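Local coordinates for CDA peptide synthetase I (Streptomyces coelicolor, PDB 5DU9), which is a non-ribosomal peptide synthetase represented here by its condensation domain, a member of the CoA-dependent acyltransferase clan, at residues 54-59 with 170-175; 58-63 with 189-194; 208-213 with 343-348; 215-220 with 311-316; 246-251 with 427-432. The protein carries 1 engineered substitution. One frame throughout, in Å; residues are numbered along the deposited sequence.

Interaction 1: residues 54-59 with 170-175; sequences RLTVAG and YERLAE
Thr56 and Leu173 mark the closest backbone approach, their CA atoms 5.8 Å apart where the last turn of helix 46-58 meets helix 163-182. This is helix-helix packing in the condensation domain, beside the six-stranded sheet, whose strand 149-157 Leu173 touches at Tyr152. Thr56 fills the interface with both branches. Its OG1 stands beside its own backbone N (chi1 -64°), within reach of Ala52 O one turn back, with which it is hydrogen-bonded. Thr56 OG1 also lies 3.5 Å from Leu173 CA and 3.8 Å from Leu173 CD1. The hydroxyl is thus satisfied inside its own helix and gives the neighbour only van der Waals contact. The other branch, Thr56 CG2, lies 3.8 Å from Arg172 CG, the two side chains sliding past each other in opposite directions. Arg172 bends at chi2 (57°), and its guanidinium is held at two ends. Arg172 NH2 donates to a water at 3.0 Å that in turn donates to Leu55 O at 2.9 Å. Arg172 NH1, also bonded to Pro187 O, forms a salt bridge with Glu175 OE1 at 2.9 Å; the oxygen lies in the guanidinium plane, while the N-H meets it from above the carboxylate plane.

Interaction 2: residues 58-63 with 189-194; sequences AGTETL and AAFGDT
Phe191 and Thr60 are brought together by similar first torsions: Phe191 CG (chi1 -70°) and Thr60 OG1 (chi1 -53°) each stand beside their own backbone N, opposite the carbonyl carbon. The contact joins two connecting loops of the condensation domain, one leaving helix 46-58 and entering a 3-10 turn at 61-63, the other leading to Asp193, the N-cap of helix 194-205. Phe191 turns the CD2-CE2 side of its ring to the first loop. Phe191 CD2 lies 3.4 Å from Gly59 O, which sits at the ring edge near its plane, and Phe191 CE2 lies 3.4 Å from Thr60 OG1, whose hydrogen bond goes instead to Thr56 O. Pro306 touches both Phe191 and Thr60, while Leu168 and Arg172 of helix 163-182 also touch the ring. Farther along, Glu61 is extended (chi1 -178°), and its carboxylate reaches the second loop through water. Its OE2 is taken by a salt bridge to Arg77, which would probably ease the nearness of Asp193, whose OD1 is 4.6 Å from Glu61 OE1. One water donates to both of these oxygens. A second donates to Glu61 OE1 and accepts from Thr194 N at 2.9 Å, in the first turn of the helix.

Interaction 3: residues 208-213 with 343-348; sequences ARYERD and SRFRGE
Asp213 OD2 is gripped twice: it is hydrogen-bonded to Tyr204 OH, and it accepts at 2.7 Å from a water that takes the N-H of Arg344 at 3.0 Å. The water joins the carboxylate to the backbone across the contact. Nearer the backbone, Asp213 CB packs on Phe345 CB at 3.8 Å, and Asp213 O lies over one face of the Phe345 ring. With CG opposite the backbone N (chi1 -161°), Phe345 places CE1 over a face of the Tyr210 ring, 3.6 Å from Tyr210 CE2; the two planes are inclined at 46°. Beyond Phe345, Arg346 NE donates to Glu348 OE2 at 2.7 Å, nearly straight (162°), on the syn side but tilted out of the carboxylate plane, a salt bridge that probably helps to position Glu348, which touches (2S)-2-amino-N-butyl-propanamide. The turn before helix 347-354 thus packs on helix 208-220 with Tyr204 of helix 194-205 alongside, while Phe345 O and Gly347 N bind Asn311 at the start of strand 311-318.

Interaction 4: residues 215-220 with 311-316; sequences AYWTGL and NRLPLR
Trp217 CB leaves helix 208-220 in the direction of strand 311-318, and with CG beside the backbone N (chi1 -77°) the indole lays a face on Leu313 and turns its rim to Pro314. On its five-membered ring, NE1 is hydrogen-bonded to His342 O. Next comes Trp217 CE2, 3.9 Å from Leu313 CD2, and then Trp217 CZ2, 3.7 Å from Leu313 CD1. Trp217 CH2 is 4.0 Å from Leu313 CB. At the far rim Trp217 CZ3 meets Pro314 CD at 3.9 Å and, edge-on, Pro314 O at 3.4 Å. Leu313 CD2 makes a CH-pi contact over the six-membered ring, 21° off its normal; Tyr216 CE2 covers the opposite face of the indole. From the strand, an extended Arg316 gives Leu220 O a weak, bent bond from NH1, while its NH2 forms a salt bridge with Asp223. Segments 215-220 and 311-316 run at 46° to each other; strand 311-318 pairs with strand 287-294, and Leu339 of helix 325-341 and Leu350 of helix 347-354 also pack on Trp217.

Interaction 5: residues 246-251 with 427-432; sequences LGLPPE and RFVRFL
Leu248 and Val429 form the tight part of this contact, reaching toward each other tip to tip, with Leu248 CD1 3.6 Å from Val429 CG1. The same valine methyl, Val429 CG1, is 3.9 Å from Leu248 CD2, so that it sits against both branches of the leucine. Val429 holds CG1 anti to its backbone N (chi1 170°), and Val429 CG2 lies between the leucines, 4.1 Å from both Leu248 CD1 and Leu246 CD2. The looser part is at Leu246, which crosses Val429 obliquely and comes no nearer than this. Leu248 and Val429 are buried, whereas Leu246 is partly exposed and also touches Gln425 and Glu426, one turn earlier on the same helix. No polar bond links the two segments. Since Leu246 and Leu248 are two residues apart on a strand, both direct their side chains to the helix, and one valine fits against the pair; the CA atoms of Leu248 and Val429 are 9.1 Å apart. Strand 242-248 is the edge of a four-stranded sheet and bonds to strand 404-411 through Leu246 with Val407 and Leu248 with Leu405. Helix 418-437 packs on its face, and helix 250-263 adds Arg252 against Val429 and Thr253 against Leu248.

In the fold
From the N terminus, interactions 1 and 2 start from one stretch, the end of helix 46-58 and the loop after it. They close large loops on helix 163-182 and on the segment before helix 194-205, and they touch through Arg172. Both end before interaction 3 opens at helix 208-220. Interaction 4 uses the same helix and lies wholly within the loop of interaction 3, its strand meeting the 343-348 turn; their segments carry the pocket residues Arg312 and Glu348. Interaction 5 crosses both, running from strand 242-248 to the late helix 418-437. Interactions 1 and 4 lie on opposite sides of the chain's centre, their centres about 37 Å apart.

Interaction 1: residues 54-59 with 170-175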
# COMPACT_ATOMS: atom_id res chain seq x y z
N ARG A 54 21.65 2.04 -9.36
CA ARG A 54 22.60 2.85 -8.60
C ARG A 54 22.29 4.33 -8.78
O ARG A 54 22.26 5.08 -7.81
CB ARG A 54 24.03 2.54 -9.03
CG ARG A 54 25.07 3.13 -8.09
CD ARG A 54 26.45 2.54 -8.31
NE ARG A 54 27.45 3.16 -7.44
CZ ARG A 54 27.72 2.77 -6.20
NH1 ARG A 54 27.07 1.75 -5.65
NH2 ARG A 54 28.65 3.41 -5.50
N LEU A 55 22.04 4.74 -10.02
CA LEU A 55 21.70 6.13 -10.31
C LEU A 55 20.37 6.51 -9.68
O LEU A 55 20.21 7.62 -9.18
CB LEU A 55 21.64 6.36 -11.82
CG LEU A 55 22.96 6.24 -12.60
CD1 LEU A 55 22.69 6.27 -14.09
CD2 LEU A 55 23.92 7.35 -12.20
N THR A 56 19.42 5.58 -9.71
CA THR A 56 18.09 5.84 -9.19
C THR A 56 18.15 6.01 -7.68
O THR A 56 17.59 6.97 -7.13
CB THR A 56 17.12 4.70 -9.54
OG1 THR A 56 16.97 4.63 -10.97
CG2 THR A 56 15.76 4.93 -8.90
N VAL A 57 18.81 5.09 -6.99
CA VAL A 57 18.93 5.16 -5.54
C VAL A 57 19.64 6.46 -5.15
O VAL A 57 19.18 7.18 -4.27
CB VAL A 57 19.68 3.94 -4.97
CG1 VAL A 57 20.02 4.13 -3.50
CG2 VAL A 57 18.84 2.68 -5.15
N ALA A 58 20.74 6.76 -5.83
CA ALA A 58 21.53 7.96 -5.54
C ALA A 58 20.67 9.23 -5.56
O ALA A 58 20.95 10.18 -4.82
CB ALA A 58 22.68 8.08 -6.52
N GLY A 59 19.64 9.23 -6.39
CA GLY A 59 18.77 10.39 -6.54
C GLY A 59 17.50 10.32 -5.70
O GLY A 59 16.64 11.18 -5.83
N TYR A 170 9.68 2.96 -9.50
CA TYR A 170 9.68 2.14 -10.71
C TYR A 170 9.77 3.00 -11.96
O TYR A 170 10.50 2.67 -12.90
CB TYR A 170 8.42 1.27 -10.77
CG TYR A 170 8.39 0.08 -9.84
CD1 TYR A 170 9.48 -0.76 -9.70
CD2 TYR A 170 7.24 -0.21 -9.12
CE1 TYR A 170 9.43 -1.86 -8.86
CE2 TYR A 170 7.18 -1.29 -8.28
CZ TYR A 170 8.28 -2.12 -8.16
OH TYR A 170 8.22 -3.21 -7.31
N GLU A 171 9.01 4.09 -11.99
CA GLU A 171 9.01 4.98 -13.14
C GLU A 171 10.39 5.59 -13.36
O GLU A 171 10.86 5.68 -14.50
CB GLU A 171 7.97 6.09 -12.97
CG GLU A 171 6.53 5.62 -13.09
CD GLU A 171 5.57 6.73 -13.50
OE1 GLU A 171 5.94 7.92 -13.37
OE2 GLU A 171 4.45 6.41 -13.94
N ARG A 172 11.04 6.00 -12.28
CA ARG A 172 12.37 6.60 -12.38
C ARG A 172 13.39 5.56 -12.84
O ARG A 172 14.25 5.84 -13.69
CB ARG A 172 12.80 7.21 -11.05
CG ARG A 172 14.23 7.73 -11.02
CD ARG A 172 14.48 8.76 -12.11
NE ARG A 172 15.84 9.29 -12.06
CZ ARG A 172 16.40 10.02 -13.02
NH1 ARG A 172 15.72 10.31 -14.12
NH2 ARG A 172 17.64 10.46 -12.88
N LEU A 173 13.30 4.36 -12.28
CA LEU A 173 14.20 3.27 -12.64
C LEU A 173 14.14 3.00 -14.13
O LEU A 173 15.18 2.88 -14.80
CB LEU A 173 13.84 2.00 -11.87
CG LEU A 173 14.71 0.77 -12.17
CD1 LEU A 173 16.12 0.97 -11.65
CD2 LEU A 173 14.09 -0.49 -11.59
N ALA A 174 12.93 2.89 -14.66
CA ALA A 174 12.74 2.63 -16.08
C ALA A 174 13.28 3.77 -16.93
O ALA A 174 13.92 3.54 -17.95
CB ALA A 174 11.27 2.40 -16.38
N GLU A 175 13.04 5.00 -16.49
CA GLU A 175 13.51 6.18 -17.21
C GLU A 175 15.03 6.16 -17.36
O GLU A 175 15.55 6.42 -18.45
CB GLU A 175 13.07 7.45 -16.48
CG GLU A 175 13.40 8.73 -17.22
CD GLU A 175 12.91 9.97 -16.49
OE1 GLU A 175 13.10 10.04 -15.26
OE2 GLU A 175 12.32 10.86 -17.15
O HOH W 1 18.41 9.66 -10.11

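Interaction 2: residues 58-63 with 189-194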
# COMPACT_ATOMS: atom_id res chain seq x y z
N ALA A 58 20.74 6.76 -5.83
CA ALA A 58 21.53 7.96 -5.54
C ALA A 58 20.67 9.23 -5.56
O ALA A 58 20.95 10.18 -4.82
CB ALA A 58 22.68 8.08 -6.52
N GLY A 59 19.64 9.23 -6.39
CA GLY A 59 18.77 10.39 -6.54
C GLY A 59 17.50 10.32 -5.70
O GLY A 59 16.64 11.18 -5.83
N THR A 60 17.40 9.30 -4.85
CA THR A 60 16.21 9.08 -4.03
C THR A 60 16.58 9.13 -2.55
O THR A 60 17.02 8.13 -1.99
CB THR A 60 15.55 7.73 -4.35
OG1 THR A 60 15.30 7.63 -5.75
CG2 THR A 60 14.24 7.57 -3.59
N GLU A 61 16.39 10.29 -1.93
CA GLU A 61 16.90 10.52 -0.58
C GLU A 61 16.44 9.46 0.42
O GLU A 61 17.22 9.01 1.25
CB GLU A 61 16.49 11.91 -0.07
CG GLU A 61 17.05 12.23 1.31
CD GLU A 61 16.84 13.68 1.73
OE1 GLU A 61 16.31 14.48 0.93
OE2 GLU A 61 17.22 14.02 2.87
N THR A 62 15.18 9.06 0.34
CA THR A 62 14.65 8.13 1.33
C THR A 62 15.33 6.77 1.24
O THR A 62 15.49 6.08 2.24
CB THR A 62 13.12 7.97 1.19
OG1 THR A 62 12.61 7.33 2.37
CG2 THR A 62 12.75 7.16 -0.04
N LEU A 63 15.76 6.39 0.04
CA LEU A 63 16.44 5.11 -0.15
C LEU A 63 17.92 5.19 0.22
O LEU A 63 18.62 4.19 0.14
CB LEU A 63 16.29 4.63 -1.59
CG LEU A 63 14.89 4.18 -2.01
CD1 LEU A 63 14.87 3.86 -3.50
CD2 LEU A 63 14.43 2.97 -1.20
N ALA A 189 16.55 13.68 -12.39
CA ALA A 189 15.46 13.23 -11.54
C ALA A 189 14.56 14.41 -11.21
O ALA A 189 15.02 15.56 -11.18
CB ALA A 189 16.00 12.59 -10.27
N ALA A 190 13.29 14.14 -10.97
CA ALA A 190 12.32 15.18 -10.64
C ALA A 190 11.55 14.81 -9.38
O ALA A 190 10.33 14.64 -9.42
CB ALA A 190 11.37 15.40 -11.80
N PHE A 191 12.27 14.66 -8.28
CA PHE A 191 11.65 14.36 -7.00
C PHE A 191 11.58 15.62 -6.14
O PHE A 191 12.28 16.60 -6.39
CB PHE A 191 12.43 13.26 -6.26
CG PHE A 191 12.31 11.89 -6.89
CD1 PHE A 191 11.11 11.47 -7.44
CD2 PHE A 191 13.39 11.04 -6.91
CE1 PHE A 191 11.01 10.21 -8.01
CE2 PHE A 191 13.29 9.78 -7.48
CZ PHE A 191 12.10 9.37 -8.03
N GLY A 192 10.71 15.58 -5.13
CA GLY A 192 10.54 16.69 -4.21
C GLY A 192 11.40 16.56 -2.96
O GLY A 192 12.23 15.65 -2.85
N ASP A 193 11.18 17.46 -2.02
CA ASP A 193 12.02 17.57 -0.82
C ASP A 193 11.28 17.13 0.43
O ASP A 193 10.20 17.62 0.74
CB ASP A 193 12.52 19.00 -0.65
CG ASP A 193 13.39 19.16 0.57
OD1 ASP A 193 14.57 18.75 0.51
OD2 ASP A 193 12.90 19.69 1.58
N THR A 194 11.89 16.21 1.17
CA THR A 194 11.26 15.65 2.36
C THR A 194 11.16 16.68 3.49
O THR A 194 10.14 16.74 4.17
CB THR A 194 12.04 14.42 2.87
OG1 THR A 194 12.10 13.43 1.84
CG2 THR A 194 11.37 13.82 4.10
O HOH W 2 13.89 14.44 0.14
O HOH W 3 14.94 16.52 2.55

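Interaction 3: residues 208-213 with 343-348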
# COMPACT_ATOMS: atom_id res chain seq x y z
N ALA A 208 -5.16 25.81 13.26
CA ALA A 208 -6.51 25.73 13.81
C ALA A 208 -7.24 24.50 13.28
O ALA A 208 -8.14 23.99 13.94
CB ALA A 208 -7.29 26.99 13.47
N ARG A 209 -6.84 24.03 12.10
CA ARG A 209 -7.50 22.89 11.48
C ARG A 209 -7.30 21.62 12.30
O ARG A 209 -8.18 20.75 12.33
CB ARG A 209 -6.98 22.67 10.06
CG ARG A 209 -7.71 21.56 9.30
CD ARG A 209 -7.25 21.48 7.85
NE ARG A 209 -7.49 22.73 7.14
CZ ARG A 209 -8.63 23.06 6.54
NH1 ARG A 209 -9.67 22.23 6.56
NH2 ARG A 209 -8.74 24.22 5.92
N TYR A 210 -6.15 21.51 12.96
CA TYR A 210 -5.84 20.32 13.74
C TYR A 210 -6.90 20.09 14.81
O TYR A 210 -7.41 18.97 14.97
CB TYR A 210 -4.46 20.44 14.40
CG TYR A 210 -4.14 19.28 15.31
CD1 TYR A 210 -4.50 19.31 16.65
CD2 TYR A 210 -3.50 18.15 14.83
CE1 TYR A 210 -4.21 18.25 17.49
CE2 TYR A 210 -3.21 17.08 15.67
CZ TYR A 210 -3.57 17.14 17.00
OH TYR A 210 -3.28 16.09 17.83
N GLU A 211 -7.23 21.14 15.55
CA GLU A 211 -8.24 21.07 16.60
C GLU A 211 -9.59 20.66 16.03
O GLU A 211 -10.29 19.82 16.61
CB GLU A 211 -8.35 22.42 17.32
CG GLU A 211 -9.45 22.50 18.36
CD GLU A 211 -9.40 23.78 19.18
OE1 GLU A 211 -8.88 24.79 18.67
OE2 GLU A 211 -9.86 23.76 20.34
N ARG A 212 -9.96 21.24 14.89
CA ARG A 212 -11.23 20.93 14.25
C ARG A 212 -11.26 19.47 13.80
O ARG A 212 -12.27 18.78 13.98
CB ARG A 212 -11.47 21.84 13.05
CG ARG A 212 -11.70 23.30 13.42
CD ARG A 212 -12.27 24.09 12.24
NE ARG A 212 -11.41 24.03 11.06
CZ ARG A 212 -10.45 24.91 10.78
NH1 ARG A 212 -10.21 25.93 11.59
NH2 ARG A 212 -9.72 24.76 9.68
N ASP A 213 -10.15 19.00 13.23
CA ASP A 213 -10.06 17.61 12.79
C ASP A 213 -10.17 16.65 13.97
O ASP A 213 -10.86 15.63 13.89
CB ASP A 213 -8.75 17.36 12.04
CG ASP A 213 -8.71 17.99 10.66
OD1 ASP A 213 -9.77 18.42 10.16
OD2 ASP A 213 -7.61 18.04 10.07
N SER A 343 -8.74 14.62 6.43
CA SER A 343 -7.79 13.54 6.18
C SER A 343 -6.40 13.75 6.78
O SER A 343 -5.62 12.80 6.85
CB SER A 343 -7.65 13.32 4.67
OG SER A 343 -7.03 14.44 4.05
N ARG A 344 -6.07 14.96 7.21
CA ARG A 344 -4.72 15.22 7.71
C ARG A 344 -4.55 14.73 9.15
O ARG A 344 -3.43 14.59 9.63
CB ARG A 344 -4.37 16.70 7.63
CG ARG A 344 -4.31 17.21 6.20
CD ARG A 344 -3.55 18.53 6.08
NE ARG A 344 -2.10 18.32 6.08
CZ ARG A 344 -1.22 19.20 5.61
NH1 ARG A 344 -1.62 20.35 5.09
NH2 ARG A 344 0.08 18.92 5.65
N PHE A 345 -5.65 14.44 9.83
CA PHE A 345 -5.55 13.93 11.19
C PHE A 345 -5.06 12.49 11.12
O PHE A 345 -5.58 11.69 10.35
CB PHE A 345 -6.88 14.02 11.92
CG PHE A 345 -6.74 13.94 13.41
CD1 PHE A 345 -6.31 15.04 14.14
CD2 PHE A 345 -7.03 12.77 14.09
CE1 PHE A 345 -6.17 14.97 15.51
CE2 PHE A 345 -6.89 12.70 15.46
CZ PHE A 345 -6.46 13.80 16.17
N ARG A 346 -4.06 12.17 11.94
CA ARG A 346 -3.40 10.87 11.87
C ARG A 346 -4.24 9.77 12.50
O ARG A 346 -4.76 9.93 13.60
CB ARG A 346 -2.04 10.94 12.57
CG ARG A 346 -1.05 11.89 11.91
CD ARG A 346 -0.71 11.48 10.49
NE ARG A 346 -0.23 10.10 10.44
CZ ARG A 346 0.07 9.45 9.32
NH1 ARG A 346 -0.05 10.04 8.13
NH2 ARG A 346 0.49 8.20 9.39
N GLY A 347 -4.36 8.65 11.80
CA GLY A 347 -5.13 7.53 12.30
C GLY A 347 -4.60 7.03 13.63
O GLY A 347 -5.36 6.67 14.53
N GLU A 348 -3.28 7.01 13.76
CA GLU A 348 -2.66 6.52 14.98
C GLU A 348 -2.87 7.49 16.13
O GLU A 348 -2.87 7.10 17.30
CB GLU A 348 -1.16 6.24 14.76
CG GLU A 348 -0.31 7.47 14.44
CD GLU A 348 -0.26 7.82 12.96
OE1 GLU A 348 -1.04 7.26 12.16
OE2 GLU A 348 0.58 8.67 12.60
O HOH W 4 -7.58 17.54 7.43

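Interaction 4: residues 215-220 with 311-316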
# COMPACT_ATOMS: atom_id res chain seq x y z
N ALA A 215 -11.65 17.13 16.79
CA ALA A 215 -13.03 17.13 17.24
C ALA A 215 -13.92 16.31 16.32
O ALA A 215 -14.80 15.57 16.79
CB ALA A 215 -13.55 18.56 17.33
N TYR A 216 -13.71 16.44 15.02
CA TYR A 216 -14.49 15.68 14.05
C TYR A 216 -14.36 14.18 14.27
O TYR A 216 -15.35 13.46 14.36
CB TYR A 216 -14.06 16.01 12.61
CG TYR A 216 -14.68 15.09 11.58
CD1 TYR A 216 -15.98 15.28 11.15
CD2 TYR A 216 -13.96 14.03 11.04
CE1 TYR A 216 -16.55 14.44 10.21
CE2 TYR A 216 -14.52 13.18 10.10
CZ TYR A 216 -15.82 13.40 9.69
OH TYR A 216 -16.38 12.56 8.76
N TRP A 217 -13.12 13.71 14.38
CA TRP A 217 -12.87 12.28 14.45
C TRP A 217 -13.27 11.68 15.79
O TRP A 217 -13.84 10.59 15.84
CB TRP A 217 -11.40 11.99 14.16
CG TRP A 217 -11.09 12.08 12.70
CD1 TRP A 217 -10.32 13.02 12.07
CD2 TRP A 217 -11.57 11.20 11.68
NE1 TRP A 217 -10.29 12.77 10.72
CE2 TRP A 217 -11.05 11.66 10.45
CE3 TRP A 217 -12.39 10.07 11.68
CZ2 TRP A 217 -11.32 11.03 9.25
CZ3 TRP A 217 -12.65 9.44 10.47
CH2 TRP A 217 -12.12 9.93 9.28
N THR A 218 -12.98 12.38 16.88
CA THR A 218 -13.36 11.87 18.19
C THR A 218 -14.87 11.84 18.33
O THR A 218 -15.43 10.91 18.92
CB THR A 218 -12.75 12.71 19.33
OG1 THR A 218 -13.09 14.09 19.15
CG2 THR A 218 -11.24 12.55 19.35
N GLY A 219 -15.54 12.83 17.75
CA GLY A 219 -16.99 12.90 17.80
C GLY A 219 -17.67 11.72 17.14
O GLY A 219 -18.70 11.24 17.61
N LEU A 220 -17.08 11.23 16.04
CA LEU A 220 -17.63 10.11 15.29
C LEU A 220 -17.56 8.78 16.03
O LEU A 220 -18.31 7.85 15.73
CB LEU A 220 -16.90 9.95 13.95
CG LEU A 220 -17.21 10.88 12.78
CD1 LEU A 220 -16.49 10.37 11.53
CD2 LEU A 220 -18.70 10.99 12.52
N ASN A 311 -1.49 7.62 5.45
CA ASN A 311 -2.36 7.67 6.61
C ASN A 311 -3.46 6.63 6.43
O ASN A 311 -3.76 6.24 5.31
CB ASN A 311 -2.94 9.08 6.76
CG ASN A 311 -3.61 9.32 8.10
OD1 ASN A 311 -3.29 8.68 9.11
ND2 ASN A 311 -4.53 10.27 8.12
N ARG A 312 -4.02 6.16 7.53
CA ARG A 312 -5.14 5.22 7.48
C ARG A 312 -6.24 5.71 8.40
O ARG A 312 -6.00 5.96 9.58
CB ARG A 312 -4.69 3.82 7.88
CG ARG A 312 -5.82 2.82 8.00
CD ARG A 312 -5.31 1.40 7.94
NE ARG A 312 -4.21 1.18 8.87
CZ ARG A 312 -3.44 0.10 8.88
NH1 ARG A 312 -3.64 -0.88 8.00
NH2 ARG A 312 -2.46 -0.01 9.76
N LEU A 313 -7.45 5.85 7.86
CA LEU A 313 -8.56 6.39 8.63
C LEU A 313 -9.78 5.49 8.58
O LEU A 313 -10.00 4.79 7.59
CB LEU A 313 -8.91 7.79 8.13
CG LEU A 313 -7.90 8.85 8.54
CD1 LEU A 313 -8.07 10.10 7.70
CD2 LEU A 313 -8.01 9.18 10.02
N PRO A 314 -10.57 5.50 9.66
CA PRO A 314 -11.74 4.62 9.76
C PRO A 314 -12.95 5.19 9.05
O PRO A 314 -13.32 6.34 9.25
CB PRO A 314 -11.98 4.56 11.27
CG PRO A 314 -11.57 5.92 11.74
CD PRO A 314 -10.41 6.32 10.87
N LEU A 315 -13.56 4.36 8.21
CA LEU A 315 -14.77 4.72 7.49
C LEU A 315 -15.94 3.98 8.12
O LEU A 315 -16.04 2.76 8.02
CB LEU A 315 -14.64 4.38 6.01
CG LEU A 315 -15.68 4.97 5.06
CD1 LEU A 315 -15.47 6.47 4.90
CD2 LEU A 315 -15.59 4.28 3.72
N ARG A 316 -16.80 4.73 8.80
CA ARG A 316 -17.93 4.13 9.49
C ARG A 316 -19.18 4.25 8.64
O ARG A 316 -19.52 5.34 8.17
CB ARG A 316 -18.13 4.80 10.84
CG ARG A 316 -19.04 4.03 11.73
CD ARG A 316 -18.99 4.57 13.13
NE ARG A 316 -19.51 3.61 14.08
CZ ARG A 316 -19.47 3.78 15.39
NH1 ARG A 316 -18.94 4.88 15.91
NH2 ARG A 316 -19.97 2.84 16.19

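Interaction 5: residues 246-251 with 427-432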
# COMPACT_ATOMS: atom_id res chain seq x y z
N LEU A 246 -5.52 -13.40 -5.83
CA LEU A 246 -6.47 -13.92 -6.81
C LEU A 246 -6.50 -13.00 -8.02
O LEU A 246 -6.79 -11.82 -7.89
CB LEU A 246 -7.86 -14.05 -6.20
CG LEU A 246 -9.00 -14.44 -7.14
CD1 LEU A 246 -8.74 -15.79 -7.79
CD2 LEU A 246 -10.33 -14.46 -6.40
N GLY A 247 -6.17 -13.55 -9.18
CA GLY A 247 -6.24 -12.80 -10.42
C GLY A 247 -7.62 -12.86 -11.04
O GLY A 247 -8.18 -13.95 -11.20
N LEU A 248 -8.16 -11.69 -11.36
CA LEU A 248 -9.48 -11.57 -11.99
C LEU A 248 -9.33 -10.94 -13.37
O LEU A 248 -8.91 -9.79 -13.48
CB LEU A 248 -10.41 -10.71 -11.13
CG LEU A 248 -10.64 -11.17 -9.69
CD1 LEU A 248 -11.53 -10.16 -8.98
CD2 LEU A 248 -11.26 -12.56 -9.65
N PRO A 249 -9.67 -11.69 -14.43
CA PRO A 249 -9.55 -11.09 -15.76
C PRO A 249 -10.66 -10.08 -16.03
O PRO A 249 -11.63 -10.03 -15.27
CB PRO A 249 -9.66 -12.29 -16.69
CG PRO A 249 -10.51 -13.25 -15.94
CD PRO A 249 -10.14 -13.08 -14.49
N PRO A 250 -10.52 -9.27 -17.08
CA PRO A 250 -11.53 -8.26 -17.43
C PRO A 250 -12.95 -8.81 -17.55
O PRO A 250 -13.91 -8.10 -17.22
CB PRO A 250 -11.04 -7.73 -18.78
CG PRO A 250 -9.56 -7.90 -18.72
CD PRO A 250 -9.34 -9.18 -17.96
N GLU A 251 -13.10 -10.06 -18.00
CA GLU A 251 -14.42 -10.67 -18.11
C GLU A 251 -15.14 -10.68 -16.76
O GLU A 251 -16.38 -10.63 -16.71
CB GLU A 251 -14.30 -12.10 -18.65
CG GLU A 251 -15.63 -12.83 -18.84
CD GLU A 251 -16.52 -12.18 -19.90
OE1 GLU A 251 -16.00 -11.43 -20.74
OE2 GLU A 251 -17.74 -12.44 -19.88
N ARG A 427 -15.22 -15.98 -1.95
CA ARG A 427 -16.57 -15.66 -1.51
C ARG A 427 -16.87 -14.18 -1.67
O ARG A 427 -17.94 -13.79 -2.14
CB ARG A 427 -16.77 -16.06 -0.05
CG ARG A 427 -18.21 -15.95 0.42
CD ARG A 427 -18.34 -16.31 1.89
NE ARG A 427 -17.81 -17.64 2.16
CZ ARG A 427 -17.40 -18.06 3.36
NH1 ARG A 427 -17.46 -17.25 4.41
NH2 ARG A 427 -16.93 -19.29 3.51
N PHE A 428 -15.92 -13.34 -1.28
CA PHE A 428 -16.10 -11.91 -1.37
C PHE A 428 -16.24 -11.45 -2.81
O PHE A 428 -17.14 -10.68 -3.14
CB PHE A 428 -14.95 -11.16 -0.71
CG PHE A 428 -14.86 -9.73 -1.12
CD1 PHE A 428 -15.83 -8.82 -0.74
CD2 PHE A 428 -13.81 -9.29 -1.91
CE1 PHE A 428 -15.77 -7.51 -1.13
CE2 PHE A 428 -13.74 -7.97 -2.30
CZ PHE A 428 -14.72 -7.08 -1.91
N VAL A 429 -15.34 -11.91 -3.68
CA VAL A 429 -15.36 -11.47 -5.07
C VAL A 429 -16.66 -11.89 -5.76
O VAL A 429 -17.18 -11.15 -6.59
CB VAL A 429 -14.14 -12.01 -5.85
CG1 VAL A 429 -14.29 -11.74 -7.35
CG2 VAL A 429 -12.86 -11.36 -5.34
N ARG A 430 -17.18 -13.07 -5.42
CA ARG A 430 -18.44 -13.53 -6.01
C ARG A 430 -19.59 -12.62 -5.57
O ARG A 430 -20.43 -12.23 -6.39
CB ARG A 430 -18.74 -14.98 -5.61
CG ARG A 430 -20.10 -15.47 -6.09
CD ARG A 430 -20.28 -16.97 -5.88
NE ARG A 430 -19.92 -17.39 -4.52
CZ ARG A 430 -20.14 -18.60 -4.03
NH1 ARG A 430 -20.72 -19.54 -4.77
NH2 ARG A 430 -19.78 -18.88 -2.78
N PHE A 431 -19.62 -12.27 -4.29
CA PHE A 431 -20.66 -11.39 -3.76
C PHE A 431 -20.54 -9.99 -4.37
O PHE A 431 -21.54 -9.41 -4.80
CB PHE A 431 -20.57 -11.33 -2.24
CG PHE A 431 -21.75 -10.68 -1.57
CD1 PHE A 431 -23.02 -11.22 -1.70
CD2 PHE A 431 -21.59 -9.54 -0.80
CE1 PHE A 431 -24.11 -10.62 -1.07
CE2 PHE A 431 -22.67 -8.95 -0.17
CZ PHE A 431 -23.93 -9.49 -0.31
N LEU A 432 -19.32 -9.46 -4.40
CA LEU A 432 -19.04 -8.16 -5.02
C LEU A 432 -19.55 -8.10 -6.46
O LEU A 432 -20.20 -7.13 -6.85
CB LEU A 432 -17.54 -7.87 -4.98
CG LEU A 432 -17.05 -6.61 -5.69
CD1 LEU A 432 -17.62 -5.36 -5.05
CD2 LEU A 432 -15.52 -6.56 -5.71